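Local coordinates for protein D-lactate dehydrogenase (Fermentative) (Pseudomonas aeruginosa, PDB 6ABJ) that probably reduces pyruvate to D-lactate with NADH, as a tetrameric, allosteric D-2-hydroxyacid dehydrogenase, at residues L186-D190 with G201-L207. Residues are numbered along the deposited sequence; the frame is centred on the assembly and turned at random.
Sequences LLAYD and GGRYLAL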
ATOM      1  N   LEU B 186      20.730 -28.432   8.623  1.00 27.05           N
ATOM      2  CA  LEU B 186      21.316 -28.003   7.360  1.00 28.05           C
ATOM      3  C   LEU B 186      21.658 -29.126   6.355  1.00 29.32           C
ATOM      4  O   LEU B 186      22.416 -30.047   6.710  1.00 32.46           O
ATOM      5  CB  LEU B 186      22.588 -27.262   7.599  1.00 28.28           C
ATOM      6  CG  LEU B 186      22.432 -25.747   7.722  1.00 35.51           C
ATOM      7  CD1 LEU B 186      22.048 -25.109   6.414  1.00 35.14           C
ATOM      8  CD2 LEU B 186      21.405 -25.422   8.773  1.00 37.28           C
ATOM      9  N   LEU B 187      21.140 -29.002   5.128  1.00 28.18           N
ATOM     10  CA  LEU B 187      21.408 -29.897   4.000  1.00 28.80           C
ATOM     11  C   LEU B 187      22.114 -29.095   2.946  1.00 29.55           C
ATOM     12  O   LEU B 187      21.907 -27.893   2.786  1.00 29.57           O
ATOM     13  CB  LEU B 187      20.143 -30.505   3.423  1.00 30.84           C
ATOM     14  CG  LEU B 187      19.171 -31.098   4.431  1.00 30.62           C
ATOM     15  CD1 LEU B 187      17.988 -31.646   3.710  1.00 31.13           C
ATOM     16  CD2 LEU B 187      19.790 -32.155   5.296  1.00 31.72           C
ATOM     17  N   ALA B 188      23.019 -29.736   2.246  1.00 28.99           N
ATOM     18  CA  ALA B 188      23.831 -29.029   1.292  1.00 29.71           C
ATOM     19  C   ALA B 188      24.141 -29.831   0.050  1.00 30.97           C
ATOM     20  O   ALA B 188      24.330 -31.035   0.088  1.00 32.16           O
ATOM     21  CB  ALA B 188      25.125 -28.648   1.966  1.00 30.55           C
ATOM     22  N   TYR B 189      24.241 -29.127  -1.050  1.00 32.97           N
ATOM     23  CA  TYR B 189      24.685 -29.699  -2.281  1.00 34.06           C
ATOM     24  C   TYR B 189      25.764 -28.800  -2.864  1.00 36.29           C
ATOM     25  O   TYR B 189      25.590 -27.580  -3.027  1.00 32.19           O
ATOM     26  CB  TYR B 189      23.564 -29.854  -3.317  1.00 36.32           C
ATOM     27  CG  TYR B 189      24.146 -30.240  -4.649  1.00 36.73           C
ATOM     28  CD1 TYR B 189      24.591 -31.536  -4.894  1.00 40.52           C
ATOM     29  CD2 TYR B 189      24.349 -29.269  -5.632  1.00 40.88           C
ATOM     30  CE1 TYR B 189      25.239 -31.878  -6.104  1.00 43.94           C
ATOM     31  CE2 TYR B 189      24.977 -29.590  -6.827  1.00 40.47           C
ATOM     32  CZ  TYR B 189      25.393 -30.870  -7.071  1.00 47.63           C
ATOM     33  OH  TYR B 189      26.007 -31.111  -8.273  1.00 51.94           O
ATOM     34  N   ASP B 190      26.913 -29.394  -3.191  1.00 34.10           N
ATOM     35  CA  ASP B 190      27.940 -28.653  -3.952  1.00 36.58           C
ATOM     36  C   ASP B 190      28.773 -29.695  -4.700  1.00 37.84           C
ATOM     37  O   ASP B 190      29.065 -30.754  -4.128  1.00 35.83           O
ATOM     38  CB  ASP B 190      28.829 -27.792  -3.059  1.00 36.66           C
ATOM     39  CG  ASP B 190      29.655 -26.780  -3.837  1.00 37.78           C
ATOM     40  OD1 ASP B 190      30.724 -27.160  -4.409  1.00 40.14           O
ATOM     41  OD2 ASP B 190      29.281 -25.584  -3.854  1.00 35.11           O
ATOM     42  N   GLY B 201      27.404 -28.726  11.243  1.00 39.64           N
ATOM     43  CA  GLY B 201      26.341 -29.707  11.409  1.00 39.29           C
ATOM     44  C   GLY B 201      25.659 -30.011  10.098  1.00 34.87           C
ATOM     45  O   GLY B 201      24.700 -30.771  10.056  1.00 33.78           O
ATOM     46  N   GLY B 202      26.177 -29.485   8.996  1.00 34.29           N
ATOM     47  CA  GLY B 202      25.571 -29.691   7.659  1.00 32.52           C
ATOM     48  C   GLY B 202      25.824 -31.040   7.035  1.00 34.73           C
ATOM     49  O   GLY B 202      26.938 -31.582   7.127  1.00 32.06           O
ATOM     50  N   ARG B 203      24.822 -31.585   6.360  1.00 32.28           N
ATOM     51  CA  ARG B 203      24.917 -32.904   5.690  1.00 32.23           C
ATOM     52  C   ARG B 203      24.907 -32.665   4.182  1.00 34.03           C
ATOM     53  O   ARG B 203      23.908 -32.124   3.607  1.00 31.89           O
ATOM     54  CB  ARG B 203      23.686 -33.717   6.047  1.00 34.95           C
ATOM     55  CG  ARG B 203      23.940 -35.153   6.425  1.00 40.72           C
ATOM     56  CD  ARG B 203      22.970 -36.168   5.936  1.00 38.11           C
ATOM     57  NE  ARG B 203      21.532 -35.817   5.977  1.00 36.80           N
ATOM     58  CZ  ARG B 203      20.676 -36.157   5.018  1.00 36.84           C
ATOM     59  NH1 ARG B 203      21.072 -36.844   3.951  1.00 37.77           N
ATOM     60  NH2 ARG B 203      19.406 -35.859   5.095  1.00 35.66           N
ATOM     61  N   TYR B 204      25.929 -33.131   3.480  1.00 32.84           N
ATOM     62  CA  TYR B 204      25.880 -33.123   2.006  1.00 34.24           C
ATOM     63  C   TYR B 204      25.092 -34.279   1.500  1.00 36.20           C
ATOM     64  O   TYR B 204      25.160 -35.376   2.079  1.00 37.31           O
ATOM     65  CB  TYR B 204      27.312 -33.133   1.364  1.00 35.14           C
ATOM     66  CG  TYR B 204      27.987 -31.785   1.374  1.00 33.71           C
ATOM     67  CD1 TYR B 204      28.755 -31.414   2.449  1.00 34.27           C
ATOM     68  CD2 TYR B 204      27.823 -30.888   0.334  1.00 33.64           C
ATOM     69  CE1 TYR B 204      29.401 -30.225   2.472  1.00 35.53           C
ATOM     70  CE2 TYR B 204      28.405 -29.654   0.379  1.00 34.75           C
ATOM     71  CZ  TYR B 204      29.253 -29.350   1.422  1.00 34.83           C
ATOM     72  OH  TYR B 204      29.891 -28.123   1.507  1.00 34.80           O
ATOM     73  N   LEU B 205      24.364 -34.055   0.402  1.00 33.34           N
ATOM     74  CA  LEU B 205      23.597 -35.071  -0.252  1.00 32.29           C
ATOM     75  C   LEU B 205      23.385 -34.715  -1.690  1.00 30.84           C
ATOM     76  O   LEU B 205      23.731 -33.644  -2.130  1.00 32.60           O
ATOM     77  CB  LEU B 205      22.276 -35.388   0.468  1.00 32.56           C
ATOM     78  CG  LEU B 205      21.307 -34.312   1.034  1.00 33.18           C
ATOM     79  CD1 LEU B 205      21.559 -32.840   0.631  1.00 30.48           C
ATOM     80  CD2 LEU B 205      19.871 -34.691   1.017  1.00 30.13           C
ATOM     81  N   ALA B 206      22.815 -35.633  -2.457  1.00 31.43           N
ATOM     82  CA  ALA B 206      22.486 -35.360  -3.836  1.00 30.85           C
ATOM     83  C   ALA B 206      21.460 -34.210  -4.000  1.00 32.58           C
ATOM     84  O   ALA B 206      20.591 -34.022  -3.157  1.00 30.11           O
ATOM     85  CB  ALA B 206      21.944 -36.615  -4.480  1.00 32.94           C
ATOM     86  N   LEU B 207      21.578 -33.466  -5.100  1.00 30.72           N
ATOM     87  CA  LEU B 207      20.720 -32.326  -5.365  1.00 31.96           C
ATOM     88  C   LEU B 207      19.254 -32.779  -5.231  1.00 30.74           C
ATOM     89  O   LEU B 207      18.442 -32.039  -4.649  1.00 29.63           O
ATOM     90  CB  LEU B 207      20.968 -31.756  -6.749  1.00 31.77           C
ATOM     91  CG  LEU B 207      20.115 -30.648  -7.283  1.00 33.01           C
ATOM     92  CD1 LEU B 207      20.077 -29.452  -6.329  1.00 34.19           C
ATOM     93  CD2 LEU B 207      20.555 -30.215  -8.661  1.00 36.66           C
TER
HETATM   94  O   HOH W   1      22.311 -31.814   8.780  1.00 30.41           O
HETATM   95  O   HOH W   2      22.490 -29.229  10.635  1.00 33.33           O
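A188 lays its methyl over one face of the Y204 ring, CB sitting 4.0 Å from the ring centroid and offset toward the rim on the CE2 side. With CG beside the backbone N (chi1 -79°), the tyrosine ring is carried back over the neighbouring strand; the backbone N of D190 meets its edge. On the other side of the sheet L187 and R203 run side by side, L187 CD2 lying 3.7 Å from R203 NH2, whose charge is paired with E213. Farther along, Y189 takes L207 CB over the centre of one ring face, 4.1 Å from the centroid, while L205 O lies in the ring plane at the edge, 3.6 Å from Y189 CD1.

Between these two faces the strands pair in parallel: R203 N donates to L186 O, A188 N to R203 O at 2.9 Å, and L205 N comes to A188 O nearly along the C=O direction (C=O...N 171°). At the start of the pairing, two waters link G201 O to the N and O of L186. G201 itself ends helix 195-199 in a Schellman motif. D190 OD1 is bonded to Y192 N and OD2 to T168 N, while Y204 OH is bonded to T168 OG1 and N194 N; T168 lies in what is probably the glycine-rich loop. This is the edge beta-alpha-beta unit of a Rossmann fold, with the NADH-binding D190 just after its first strand.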